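Local atomic coordinates of histone acetyltransferase, ELP3 family (Methanocaldococcus infernus, PDB entry 6IA8), a protein that makes 5-carboxymethyluridine at the wobble position of tRNAs from acetyl-CoA, with the help of S-adenosyl-L-methionine and a [4Fe-4S] cluster. Residues A[178-183]-A[498-503]; A[369-374]-A[420-425]; A[444-449]-A[471-476]; A[476-481]-A[488-493]. All coordinates share one frame; numbering follows the deposited sequence.

Contact 1. Residues A[178-183]-A[498-503]; sequences NETAKH and VREYYR. With SO4 (sulfate ion), chain G; SO4 (sulfate ion), chain H; SO4 (sulfate ion), chain D.
A salt-bridge network of Glu179, Arg499, Glu500 and Arg503 joins the radical SAM part of the chain to its acetyltransferase part, where the type I turn from Asn178 to Ala181 meets helix 499-504. Glu179 supplies the shared carboxylate: with CG anti to its carbonyl carbon (chi1 -65°) and the chain extended beyond, it reaches two arginines one helical turn apart. Its OE2 takes NH1 of Arg499 at 3.1 Å on the anti side, though tilted out of the carboxylate plane, in a fairly straight bond (160°), the carboxylate and guanidinium planes standing nearly perpendicular. Arg503 comes instead from above the carboxylate plane, its guanidinium plane turned only 28° from it; its NH1 lies 3.1 Å from Glu179 OE1, and NH2 adds a weak bond to that same oxygen. On another edge, Arg503 NE holds O1 of a sulfate at 2.9 Å. Arg503 NH1 also makes a long ion pair, 3.7 Å, with OE2 of Glu500. Between the backbones a water donates to Glu179 O at 2.9 Å and accepts from Glu500 N at 3.0 Å. Swapping in an alanine for Arg503 would probably leave Glu179 OE1 without its charged mate and Glu500 less screened from it. Opposite charges thus hold the turn to the helix; two guanidinium groups should favour a deprotonated Glu179, while the neighbouring Tyr502 probably belongs to the acetyl-CoA site.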
# COMPACT_ATOMS: atom_id res chain seq x y z
N ASN A 178 -8.78 17.57 -11.05
CA ASN A 178 -9.09 16.68 -9.93
C ASN A 178 -8.62 17.25 -8.60
O ASN A 178 -9.15 16.87 -7.55
CB ASN A 178 -8.45 15.31 -10.16
CG ASN A 178 -8.89 14.30 -9.14
OD1 ASN A 178 -8.15 13.94 -8.25
ND2 ASN A 178 -10.10 13.84 -9.27
N GLU A 179 -7.67 18.19 -8.60
CA GLU A 179 -7.15 18.73 -7.35
C GLU A 179 -8.25 19.36 -6.51
O GLU A 179 -8.10 19.43 -5.28
CB GLU A 179 -6.05 19.77 -7.60
CG GLU A 179 -4.81 19.19 -8.25
CD GLU A 179 -3.71 20.18 -8.44
OE1 GLU A 179 -3.85 21.27 -7.89
OE2 GLU A 179 -2.71 19.86 -9.12
N THR A 180 -9.34 19.83 -7.15
CA THR A 180 -10.45 20.46 -6.44
C THR A 180 -11.81 19.84 -6.80
O THR A 180 -12.86 20.47 -6.60
CB THR A 180 -10.49 21.96 -6.73
OG1 THR A 180 -10.61 22.17 -8.14
CG2 THR A 180 -9.22 22.66 -6.27
N ALA A 181 -11.81 18.61 -7.30
CA ALA A 181 -13.04 17.97 -7.73
C ALA A 181 -13.86 17.46 -6.54
O ALA A 181 -13.41 17.45 -5.39
CB ALA A 181 -12.73 16.81 -8.69
N LYS A 182 -15.08 17.00 -6.84
CA LYS A 182 -15.91 16.39 -5.80
C LYS A 182 -15.40 15.02 -5.40
O LYS A 182 -15.56 14.61 -4.25
CB LYS A 182 -17.36 16.30 -6.28
CG LYS A 182 -18.09 17.63 -6.35
CD LYS A 182 -19.58 17.45 -6.69
N HIS A 183 -14.76 14.29 -6.31
CA HIS A 183 -14.19 12.97 -6.04
C HIS A 183 -12.69 13.09 -6.26
O HIS A 183 -12.20 13.04 -7.39
CB HIS A 183 -14.80 11.91 -6.94
CG HIS A 183 -16.30 11.89 -6.92
ND1 HIS A 183 -17.02 11.33 -5.89
CD2 HIS A 183 -17.21 12.35 -7.81
CE1 HIS A 183 -18.31 11.44 -6.15
NE2 HIS A 183 -18.45 12.05 -7.31
N VAL A 498 -4.56 15.65 -2.89
CA VAL A 498 -4.05 16.09 -1.59
C VAL A 498 -3.10 17.29 -1.72
O VAL A 498 -2.68 17.85 -0.70
CB VAL A 498 -3.33 14.94 -0.86
CG1 VAL A 498 -3.07 15.30 0.61
CG2 VAL A 498 -4.10 13.65 -0.96
N ARG A 499 -2.73 17.67 -2.94
CA ARG A 499 -1.78 18.76 -3.11
C ARG A 499 -2.25 20.01 -2.38
O ARG A 499 -1.44 20.72 -1.77
CB ARG A 499 -1.58 19.02 -4.61
CG ARG A 499 -0.89 17.84 -5.32
CD ARG A 499 -0.83 18.02 -6.84
NE ARG A 499 -0.07 16.95 -7.47
CZ ARG A 499 -0.16 16.62 -8.76
NH1 ARG A 499 -0.98 17.28 -9.56
NH2 ARG A 499 0.57 15.62 -9.24
N GLU A 500 -3.56 20.27 -2.43
CA GLU A 500 -4.10 21.47 -1.80
C GLU A 500 -3.79 21.49 -0.31
O GLU A 500 -3.50 22.54 0.26
CB GLU A 500 -5.61 21.57 -2.03
CG GLU A 500 -6.19 22.94 -1.82
CD GLU A 500 -5.59 23.98 -2.74
OE1 GLU A 500 -4.85 24.86 -2.25
OE2 GLU A 500 -5.85 23.92 -3.96
N TYR A 501 -3.81 20.32 0.33
CA TYR A 501 -3.52 20.23 1.75
C TYR A 501 -2.11 20.69 2.05
O TYR A 501 -1.88 21.44 3.00
CB TYR A 501 -3.72 18.79 2.23
CG TYR A 501 -3.36 18.55 3.69
CD1 TYR A 501 -4.28 18.77 4.71
CD2 TYR A 501 -2.09 18.12 4.05
CE1 TYR A 501 -3.95 18.55 6.05
CE2 TYR A 501 -1.75 17.90 5.38
CZ TYR A 501 -2.67 18.12 6.38
OH TYR A 501 -2.34 17.89 7.69
N TYR A 502 -1.14 20.26 1.24
CA TYR A 502 0.24 20.67 1.46
C TYR A 502 0.48 22.13 1.08
O TYR A 502 1.34 22.80 1.68
CB TYR A 502 1.18 19.72 0.70
CG TYR A 502 1.09 18.29 1.26
CD1 TYR A 502 1.62 17.98 2.48
CD2 TYR A 502 0.41 17.28 0.57
CE1 TYR A 502 1.51 16.71 3.02
CE2 TYR A 502 0.27 16.00 1.10
CZ TYR A 502 0.85 15.72 2.33
OH TYR A 502 0.75 14.46 2.87
N ARG A 503 -0.28 22.66 0.12
CA ARG A 503 -0.17 24.08 -0.17
C ARG A 503 -0.53 24.90 1.06
O ARG A 503 0.14 25.90 1.35
CB ARG A 503 -1.06 24.47 -1.35
CG ARG A 503 -0.57 23.91 -2.66
CD ARG A 503 -1.28 24.59 -3.89
NE ARG A 503 -0.80 23.98 -5.12
CZ ARG A 503 -1.47 23.07 -5.83
NH1 ARG A 503 -2.68 22.67 -5.44
NH2 ARG A 503 -0.93 22.58 -6.94
S SO4 G . 1.94 25.55 -6.61
O1 SO4 G . 1.94 24.31 -5.84
O2 SO4 G . 1.59 26.66 -5.73
O3 SO4 G . 0.97 25.44 -7.69
O4 SO4 G . 3.26 25.78 -7.18
S SO4 H . -22.02 12.97 -7.80
O1 SO4 H . -21.15 14.15 -7.81
O2 SO4 H . -22.78 12.95 -6.56
O3 SO4 H . -22.94 13.04 -8.94
O4 SO4 H . -21.23 11.75 -7.90
S SO4 D . -4.67 17.94 10.60
O1 SO4 D . -3.46 18.57 11.18
O2 SO4 D . -5.81 18.45 11.41
O3 SO4 D . -4.78 18.32 9.20
O4 SO4 D . -4.58 16.48 10.77
O HOH W 1 -5.46 18.85 -4.22

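Contact 2. Residues A[369-374]-A[420-425]; sequences RCIRCR and IAFLRL. With SO4 (sulfate ion), chain B.
Ile371 lays its terminal methyl over the face of Phe422, a CH-pi contact with CD1 4.3 Å from the ring centroid and 15° off the ring normal, displaced toward the rim. The two side chains cross at about a right angle. Ile371 has CG1 anti to its carbonyl carbon (chi1 -71°) and runs straight on to CD1, which carries the methyl out over the ring; the other branch, CG2, touches Phe422 CE1 at 4.1 Å. Phe422 takes the less roomy rotamer, its ring between backbone N and carbonyl carbon (chi1 69°), and turns one face to the incoming isoleucine. Arg424 arrives from the direction opposite to Ile371, extended from CG to NE, and brings NH2 to 3.5 Å from Ile371 CD1. This is a van der Waals contact of a methyl with the guanidinium, whose N-H groups have other partners: NH1 bonds to Trp329 O and NE to Gln445 OE1, which fixes how the group is turned. Phe408 of strand 404-413 lies against all three side chains, and Phe449 against Ile371. Helix 371-374, with Cys370 at its N-cap position and Cys373 disulfide-bonded to Cys368, thus rests on strand 418-427 of the acetyltransferase sheet. At the start of the strand segment Ile420 and Ala421 both face Phe411 in a classic beta bulge, and further along Leu423 packs on Met474 of helix 469-484.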
# COMPACT_ATOMS: atom_id res chain seq x y z
N ARG A 369 1.28 -6.03 16.31
CA ARG A 369 1.49 -4.60 16.56
C ARG A 369 1.58 -3.76 15.28
O ARG A 369 1.91 -2.56 15.34
CB ARG A 369 2.74 -4.41 17.41
CG ARG A 369 4.01 -4.83 16.70
CD ARG A 369 5.24 -4.88 17.62
NE ARG A 369 6.41 -5.17 16.80
CZ ARG A 369 6.59 -6.31 16.14
NH1 ARG A 369 5.72 -7.31 16.28
NH2 ARG A 369 7.70 -6.51 15.46
N CYS A 370 1.22 -4.32 14.13
CA CYS A 370 1.36 -3.60 12.87
C CYS A 370 0.22 -2.59 12.71
O CYS A 370 -0.70 -2.51 13.51
CB CYS A 370 1.38 -4.58 11.70
SG CYS A 370 -0.21 -5.27 11.34
N ILE A 371 0.32 -1.78 11.65
CA ILE A 371 -0.54 -0.61 11.51
C ILE A 371 -2.00 -1.01 11.48
O ILE A 371 -2.85 -0.41 12.15
CB ILE A 371 -0.16 0.16 10.24
CG1 ILE A 371 1.21 0.85 10.41
CG2 ILE A 371 -1.23 1.21 9.91
CD1 ILE A 371 1.79 1.37 9.11
N ARG A 372 -2.34 -2.04 10.71
CA ARG A 372 -3.74 -2.44 10.61
C ARG A 372 -4.30 -2.89 11.97
O ARG A 372 -5.47 -2.60 12.30
CB ARG A 372 -3.93 -3.56 9.58
CG ARG A 372 -5.39 -3.99 9.44
CD ARG A 372 -5.61 -5.13 8.45
NE ARG A 372 -6.97 -5.66 8.57
CZ ARG A 372 -8.06 -5.04 8.11
NH1 ARG A 372 -7.95 -3.87 7.50
NH2 ARG A 372 -9.25 -5.59 8.27
N CYS A 373 -3.51 -3.61 12.75
CA CYS A 373 -4.02 -4.12 14.02
C CYS A 373 -4.19 -3.00 15.05
O CYS A 373 -5.00 -3.12 15.97
CB CYS A 373 -3.09 -5.19 14.58
SG CYS A 373 -2.85 -6.70 13.57
N ARG A 374 -3.43 -1.93 14.95
CA ARG A 374 -3.48 -0.87 15.96
C ARG A 374 -4.23 0.40 15.52
O ARG A 374 -4.44 1.31 16.34
CB ARG A 374 -2.04 -0.51 16.38
CG ARG A 374 -1.28 -1.57 17.18
CD ARG A 374 -0.01 -0.97 17.83
NE ARG A 374 0.57 -1.82 18.88
CZ ARG A 374 1.70 -1.55 19.52
NH1 ARG A 374 2.15 -2.39 20.45
NH2 ARG A 374 2.39 -0.46 19.23
N ILE A 420 -3.02 6.60 15.79
CA ILE A 420 -3.91 7.67 15.34
C ILE A 420 -3.48 8.24 14.00
O ILE A 420 -4.33 8.66 13.20
CB ILE A 420 -3.97 8.78 16.42
CG1 ILE A 420 -4.69 8.23 17.67
CG2 ILE A 420 -4.65 9.99 15.88
CD1 ILE A 420 -4.38 9.00 18.94
N ALA A 421 -2.17 8.35 13.77
CA ALA A 421 -1.63 8.99 12.58
C ALA A 421 -0.16 8.61 12.47
O ALA A 421 0.49 8.33 13.48
CB ALA A 421 -1.77 10.50 12.64
N PHE A 422 0.36 8.66 11.25
CA PHE A 422 1.77 8.33 11.06
C PHE A 422 2.30 9.06 9.84
O PHE A 422 1.55 9.48 8.95
CB PHE A 422 1.98 6.80 10.98
CG PHE A 422 1.43 6.17 9.75
CD1 PHE A 422 0.17 5.62 9.77
CD2 PHE A 422 2.20 6.06 8.60
CE1 PHE A 422 -0.37 5.00 8.65
CE2 PHE A 422 1.66 5.45 7.45
CZ PHE A 422 0.39 4.93 7.47
N LEU A 423 3.63 9.20 9.81
CA LEU A 423 4.33 9.85 8.72
C LEU A 423 5.61 9.05 8.46
O LEU A 423 6.32 8.68 9.40
CB LEU A 423 4.67 11.30 9.06
CG LEU A 423 5.42 12.13 8.03
CD1 LEU A 423 5.07 13.62 8.23
CD2 LEU A 423 6.91 11.93 8.07
N ARG A 424 5.88 8.81 7.17
CA ARG A 424 7.07 8.08 6.71
C ARG A 424 8.06 9.08 6.11
O ARG A 424 7.78 9.70 5.08
CB ARG A 424 6.68 7.04 5.68
CG ARG A 424 5.75 5.95 6.17
CD ARG A 424 5.58 4.91 5.08
NE ARG A 424 4.52 3.93 5.31
CZ ARG A 424 4.64 2.87 6.11
NH1 ARG A 424 5.73 2.71 6.83
NH2 ARG A 424 3.64 2.01 6.24
N LEU A 425 9.16 9.31 6.82
CA LEU A 425 10.21 10.24 6.41
C LEU A 425 11.46 9.44 6.04
O LEU A 425 11.83 8.50 6.74
CB LEU A 425 10.53 11.19 7.54
CG LEU A 425 11.49 12.35 7.27
CD1 LEU A 425 10.86 13.37 6.34
CD2 LEU A 425 11.85 13.04 8.62
S SO4 B . 9.03 -2.96 15.83
O1 SO4 B . 9.35 -2.24 17.07
O2 SO4 B . 8.53 -2.00 14.85
O3 SO4 B . 8.00 -3.92 16.08
O4 SO4 B . 10.21 -3.67 15.35

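Contact 3. Residues A[444-449]-A[471-476]; sequences RQLHVF and RMLMKE. With SO4 (sulfate ion), chain D; SO4 (sulfate ion), chain E.
Leu446 sends its two methyls to two residues of the helix: CD1 meets Leu473 CD1 at 3.9 Å, and CD2 lies 3.8 Å from Met474 CG. Its CG is anti to the backbone N (chi1 168°), which carries the fork toward the helix, one methyl to each residue, while Met474 folds back at chi2 and chi3 and brings its sulfur near the same CD2. One shell out, Tyr501 and Tyr502 of helix 499-504 also touch Leu446, and Leu473 leans on Ala421 and Leu409 of the neighbouring strands. At the start of the helix a sulfate is gripped by Arg471: its backbone N meets O1 at 2.8 Å, NE reaches the same O1 of that sulfate almost straight (2.9 Å, 176°), and NH2 takes O2 at 3.0 Å. The backbone N of Gly468 and Gly470 and the hydroxyl of Tyr501 add further bonds to it. The run from Gln465 to Gly470 fits the GNAT acetyl-CoA-binding loop, and Leu446, His447 and Arg471 are probably part of the same site. His447, whose CB bond leads away from the helix, sets CD2 3.5 Å above the centre of the Phe449 ring and points NE2 at a second sulfate, at a distance too short to be trusted in detail. With an alanine in place of His447, the Phe449 face would probably lose its cover and the second sulfate its imidazole partner. Chemically, apolar packing seats the helix on the strand while its N-terminal N-H groups stay directed at an anion, consistent with the way GNAT enzymes hold the pyrophosphate of acetyl-CoA.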
# COMPACT_ATOMS: atom_id res chain seq x y z
N ARG A 444 7.40 10.32 2.38
CA ARG A 444 6.80 9.33 1.49
C ARG A 444 5.33 9.08 1.79
O ARG A 444 4.59 8.64 0.89
CB ARG A 444 7.57 8.01 1.60
CG ARG A 444 9.09 8.20 1.35
CD ARG A 444 9.78 6.86 1.08
NE ARG A 444 9.78 5.99 2.22
CZ ARG A 444 8.96 4.96 2.41
NH1 ARG A 444 9.05 4.27 3.54
NH2 ARG A 444 8.10 4.60 1.46
N GLN A 445 4.88 9.38 2.99
CA GLN A 445 3.48 9.19 3.32
C GLN A 445 3.14 9.99 4.56
O GLN A 445 3.96 10.08 5.47
CB GLN A 445 3.17 7.71 3.59
CG GLN A 445 1.71 7.43 4.00
CD GLN A 445 1.34 5.96 3.90
OE1 GLN A 445 2.20 5.08 4.04
NE2 GLN A 445 0.06 5.68 3.61
N LEU A 446 1.95 10.57 4.58
CA LEU A 446 1.33 11.14 5.78
C LEU A 446 -0.08 10.58 5.82
O LEU A 446 -0.83 10.74 4.85
CB LEU A 446 1.27 12.66 5.75
CG LEU A 446 0.39 13.30 6.82
CD1 LEU A 446 0.92 13.02 8.23
CD2 LEU A 446 0.30 14.81 6.57
N HIS A 447 -0.45 9.92 6.91
CA HIS A 447 -1.79 9.36 7.02
C HIS A 447 -2.36 9.66 8.39
O HIS A 447 -1.76 9.29 9.40
CB HIS A 447 -1.76 7.86 6.78
CG HIS A 447 -3.11 7.26 6.56
ND1 HIS A 447 -3.68 7.18 5.31
CD2 HIS A 447 -4.04 6.78 7.42
CE1 HIS A 447 -4.88 6.63 5.40
NE2 HIS A 447 -5.12 6.38 6.68
N VAL A 448 -3.47 10.37 8.44
CA VAL A 448 -4.23 10.61 9.66
C VAL A 448 -5.52 9.82 9.54
O VAL A 448 -6.30 10.04 8.60
CB VAL A 448 -4.53 12.11 9.85
CG1 VAL A 448 -5.41 12.33 11.12
CG2 VAL A 448 -3.27 12.91 9.89
N PHE A 449 -5.75 8.87 10.45
CA PHE A 449 -6.91 7.98 10.35
C PHE A 449 -8.18 8.78 10.63
O PHE A 449 -8.29 9.42 11.68
CB PHE A 449 -6.77 6.79 11.31
CG PHE A 449 -5.77 5.77 10.84
CD1 PHE A 449 -6.10 4.88 9.82
CD2 PHE A 449 -4.50 5.71 11.38
CE1 PHE A 449 -5.19 3.95 9.36
CE2 PHE A 449 -3.57 4.79 10.92
CZ PHE A 449 -3.90 3.91 9.90
N ARG A 471 -0.67 18.16 10.84
CA ARG A 471 0.21 19.32 10.87
C ARG A 471 1.35 19.14 11.87
O ARG A 471 2.47 19.58 11.62
CB ARG A 471 -0.58 20.57 11.21
CG ARG A 471 -1.32 21.13 10.01
CD ARG A 471 -2.40 22.13 10.45
NE ARG A 471 -3.52 21.43 11.08
CZ ARG A 471 -4.59 22.04 11.57
NH1 ARG A 471 -4.70 23.36 11.50
NH2 ARG A 471 -5.56 21.32 12.13
N MET A 472 1.06 18.52 13.03
CA MET A 472 2.11 18.30 14.02
C MET A 472 3.14 17.29 13.51
O MET A 472 4.35 17.44 13.75
CB MET A 472 1.49 17.83 15.34
CG MET A 472 0.79 18.92 16.11
SD MET A 472 0.35 18.40 17.79
CE MET A 472 -1.12 17.43 17.49
N LEU A 473 2.71 16.23 12.82
CA LEU A 473 3.69 15.30 12.27
C LEU A 473 4.56 15.98 11.21
O LEU A 473 5.77 15.73 11.14
CB LEU A 473 2.98 14.08 11.69
CG LEU A 473 2.37 13.10 12.69
CD1 LEU A 473 1.49 12.07 12.02
CD2 LEU A 473 3.50 12.41 13.48
N MET A 474 3.96 16.82 10.36
CA MET A 474 4.75 17.52 9.35
C MET A 474 5.75 18.46 10.00
O MET A 474 6.92 18.53 9.58
CB MET A 474 3.83 18.30 8.41
CG MET A 474 2.98 17.39 7.52
SD MET A 474 4.01 16.50 6.28
CE MET A 474 4.49 17.91 5.29
N LYS A 475 5.33 19.18 11.05
CA LYS A 475 6.26 20.09 11.72
C LYS A 475 7.43 19.29 12.29
O LYS A 475 8.60 19.72 12.21
CB LYS A 475 5.53 20.87 12.81
CG LYS A 475 6.31 22.08 13.32
N GLU A 476 7.14 18.15 12.90
CA GLU A 476 8.22 17.34 13.49
C GLU A 476 9.12 16.77 12.40
O GLU A 476 10.34 16.72 12.54
CB GLU A 476 7.64 16.22 14.33
CG GLU A 476 8.69 15.32 14.97
CD GLU A 476 9.42 15.98 16.11
OE1 GLU A 476 10.38 15.37 16.60
OE2 GLU A 476 9.06 17.10 16.51
S SO4 D . -4.67 17.94 10.60
O1 SO4 D . -3.46 18.57 11.18
O2 SO4 D . -5.81 18.45 11.41
O3 SO4 D . -4.78 18.32 9.20
O4 SO4 D . -4.58 16.48 10.77
S SO4 E . -8.74 5.71 6.63
O1 SO4 E . -7.55 6.42 7.05
O2 SO4 E . -9.84 6.05 7.52
O3 SO4 E . -9.08 6.11 5.27
O4 SO4 E . -8.49 4.28 6.66

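Contact 4. Residues A[476-481]-A[488-493]; sequences EAERIA and KKILVT
Ile490 faces helix 469-484, and its tip settles between Ala477 and Glu478. From CB, which already points to the helix, two branches part. CG2 takes the position between backbone N and carbonyl carbon, and it stays near Glu478, 4.4 Å from that residue's CG. CG1 is anti to the backbone N (chi1 -179°) and serves as the stem that lifts CD1 toward the helix. CD1 does most of the touching: it comes to 4.2 Å from Glu478 CG, to 4.4 Å from Ala477 CB and to 4.5 Å from Ala481 CB. Ala477 O is close too, 4.3 Å from Ile490 CD1, but that oxygen is already engaged by Ala481 N in the helix, so the methyl merely packs beside it. Strand 440-448, helix 469-484 and strand 489-492 form a beta-alpha-beta crossover of the GNAT domain, its two parallel strands adjacent in the sheet, and Ile490 is the residue of 488-493 that meets 476-481. Ala477 and Ala481 offer only a methyl here, consistent with the close approach of the helix, and Ala477 also lies on Leu423 and Leu425. Glu478 crosses Ile490 at about a right angle, its CG doing the touching, while its extended chain takes the carboxylate past the isoleucine to the hydroxyl of Tyr507 and to Lys516.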
# COMPACT_ATOMS: atom_id res chain seq x y z
N GLU A 476 7.14 18.15 12.90
CA GLU A 476 8.22 17.34 13.49
C GLU A 476 9.12 16.77 12.40
O GLU A 476 10.34 16.72 12.54
CB GLU A 476 7.64 16.22 14.33
CG GLU A 476 8.69 15.32 14.97
CD GLU A 476 9.42 15.98 16.11
OE1 GLU A 476 10.38 15.37 16.60
OE2 GLU A 476 9.06 17.10 16.51
N ALA A 477 8.53 16.39 11.27
CA ALA A 477 9.35 15.91 10.16
C ALA A 477 10.29 17.00 9.66
O ALA A 477 11.48 16.75 9.38
CB ALA A 477 8.46 15.41 9.02
N GLU A 478 9.77 18.22 9.50
CA GLU A 478 10.59 19.33 9.06
C GLU A 478 11.71 19.62 10.06
O GLU A 478 12.85 19.89 9.66
CB GLU A 478 9.72 20.57 8.85
CG GLU A 478 8.72 20.38 7.69
CD GLU A 478 7.67 21.46 7.63
OE1 GLU A 478 7.75 22.43 8.40
OE2 GLU A 478 6.76 21.33 6.81
N ARG A 479 11.39 19.59 11.36
CA ARG A 479 12.41 19.83 12.38
C ARG A 479 13.51 18.78 12.32
O ARG A 479 14.71 19.09 12.36
CB ARG A 479 11.78 19.85 13.77
CG ARG A 479 12.74 20.22 14.88
CD ARG A 479 12.17 19.91 16.26
NE ARG A 479 12.13 18.47 16.52
CZ ARG A 479 13.18 17.74 16.87
NH1 ARG A 479 14.37 18.30 16.99
NH2 ARG A 479 13.04 16.44 17.09
N ILE A 480 13.12 17.51 12.21
CA ILE A 480 14.10 16.43 12.16
C ILE A 480 14.97 16.59 10.93
O ILE A 480 16.20 16.49 11.00
CB ILE A 480 13.41 15.06 12.19
CG1 ILE A 480 12.77 14.84 13.56
CG2 ILE A 480 14.39 13.96 11.84
CD1 ILE A 480 11.95 13.56 13.67
N ALA A 481 14.34 16.83 9.77
CA ALA A 481 15.08 16.95 8.52
C ALA A 481 16.13 18.03 8.63
O ALA A 481 17.28 17.84 8.21
CB ALA A 481 14.14 17.24 7.36
N LYS A 488 18.13 20.75 3.53
CA LYS A 488 17.68 22.10 3.19
C LYS A 488 16.34 22.12 2.47
O LYS A 488 15.75 23.20 2.31
CB LYS A 488 18.75 22.80 2.33
CG LYS A 488 20.11 22.96 3.02
CD LYS A 488 19.99 23.67 4.37
CE LYS A 488 19.40 25.07 4.25
NZ LYS A 488 19.26 25.74 5.57
N LYS A 489 15.84 20.98 2.00
CA LYS A 489 14.52 20.96 1.40
C LYS A 489 13.88 19.61 1.68
O LYS A 489 14.57 18.60 1.88
CB LYS A 489 14.55 21.24 -0.11
CG LYS A 489 15.13 20.14 -0.97
CD LYS A 489 15.06 20.56 -2.45
CE LYS A 489 15.85 19.63 -3.34
NZ LYS A 489 16.00 20.19 -4.72
N ILE A 490 12.56 19.64 1.74
CA ILE A 490 11.76 18.47 2.06
C ILE A 490 10.74 18.34 0.94
O ILE A 490 10.16 19.34 0.50
CB ILE A 490 11.12 18.62 3.45
CG1 ILE A 490 10.29 17.40 3.81
CG2 ILE A 490 10.29 19.88 3.57
CD1 ILE A 490 10.12 17.26 5.33
N LEU A 491 10.61 17.12 0.41
CA LEU A 491 9.70 16.84 -0.70
C LEU A 491 8.65 15.83 -0.27
O LEU A 491 8.99 14.77 0.26
CB LEU A 491 10.46 16.29 -1.90
CG LEU A 491 11.42 17.21 -2.63
CD1 LEU A 491 12.14 16.41 -3.73
CD2 LEU A 491 10.71 18.40 -3.19
N VAL A 492 7.38 16.13 -0.55
CA VAL A 492 6.26 15.28 -0.18
C VAL A 492 5.75 14.57 -1.42
O VAL A 492 5.50 15.21 -2.45
CB VAL A 492 5.13 16.09 0.47
CG1 VAL A 492 4.00 15.17 0.86
CG2 VAL A 492 5.67 16.87 1.65
N THR A 493 5.64 13.24 -1.34
CA THR A 493 4.87 12.46 -2.31
C THR A 493 3.40 12.65 -1.98
O THR A 493 2.93 12.21 -0.93
CB THR A 493 5.26 10.99 -2.26
OG1 THR A 493 6.70 10.88 -2.35
CG2 THR A 493 4.62 10.24 -3.41

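In the fold
Reading from the N terminus, residues 178-183 of the radical SAM domain pair with 498-503, so contact 1 closes the long loop within which the other three contacts nest. Contact 2 closes first, bringing 369-374 to strand 418-427; contact 3 then closes between strand 440-448 and helix 469-484, and contact 4 between that same helix and strand 489-492. These three run in series, without crossing, and all reach one mixed sheet. Contacts 3 and 4 share Glu476. Contact 1 meets contact 3 through helix 499-504, and contact 4 where Tyr502 meets Val492, tying the interdomain turn to the probable acetyl-CoA site.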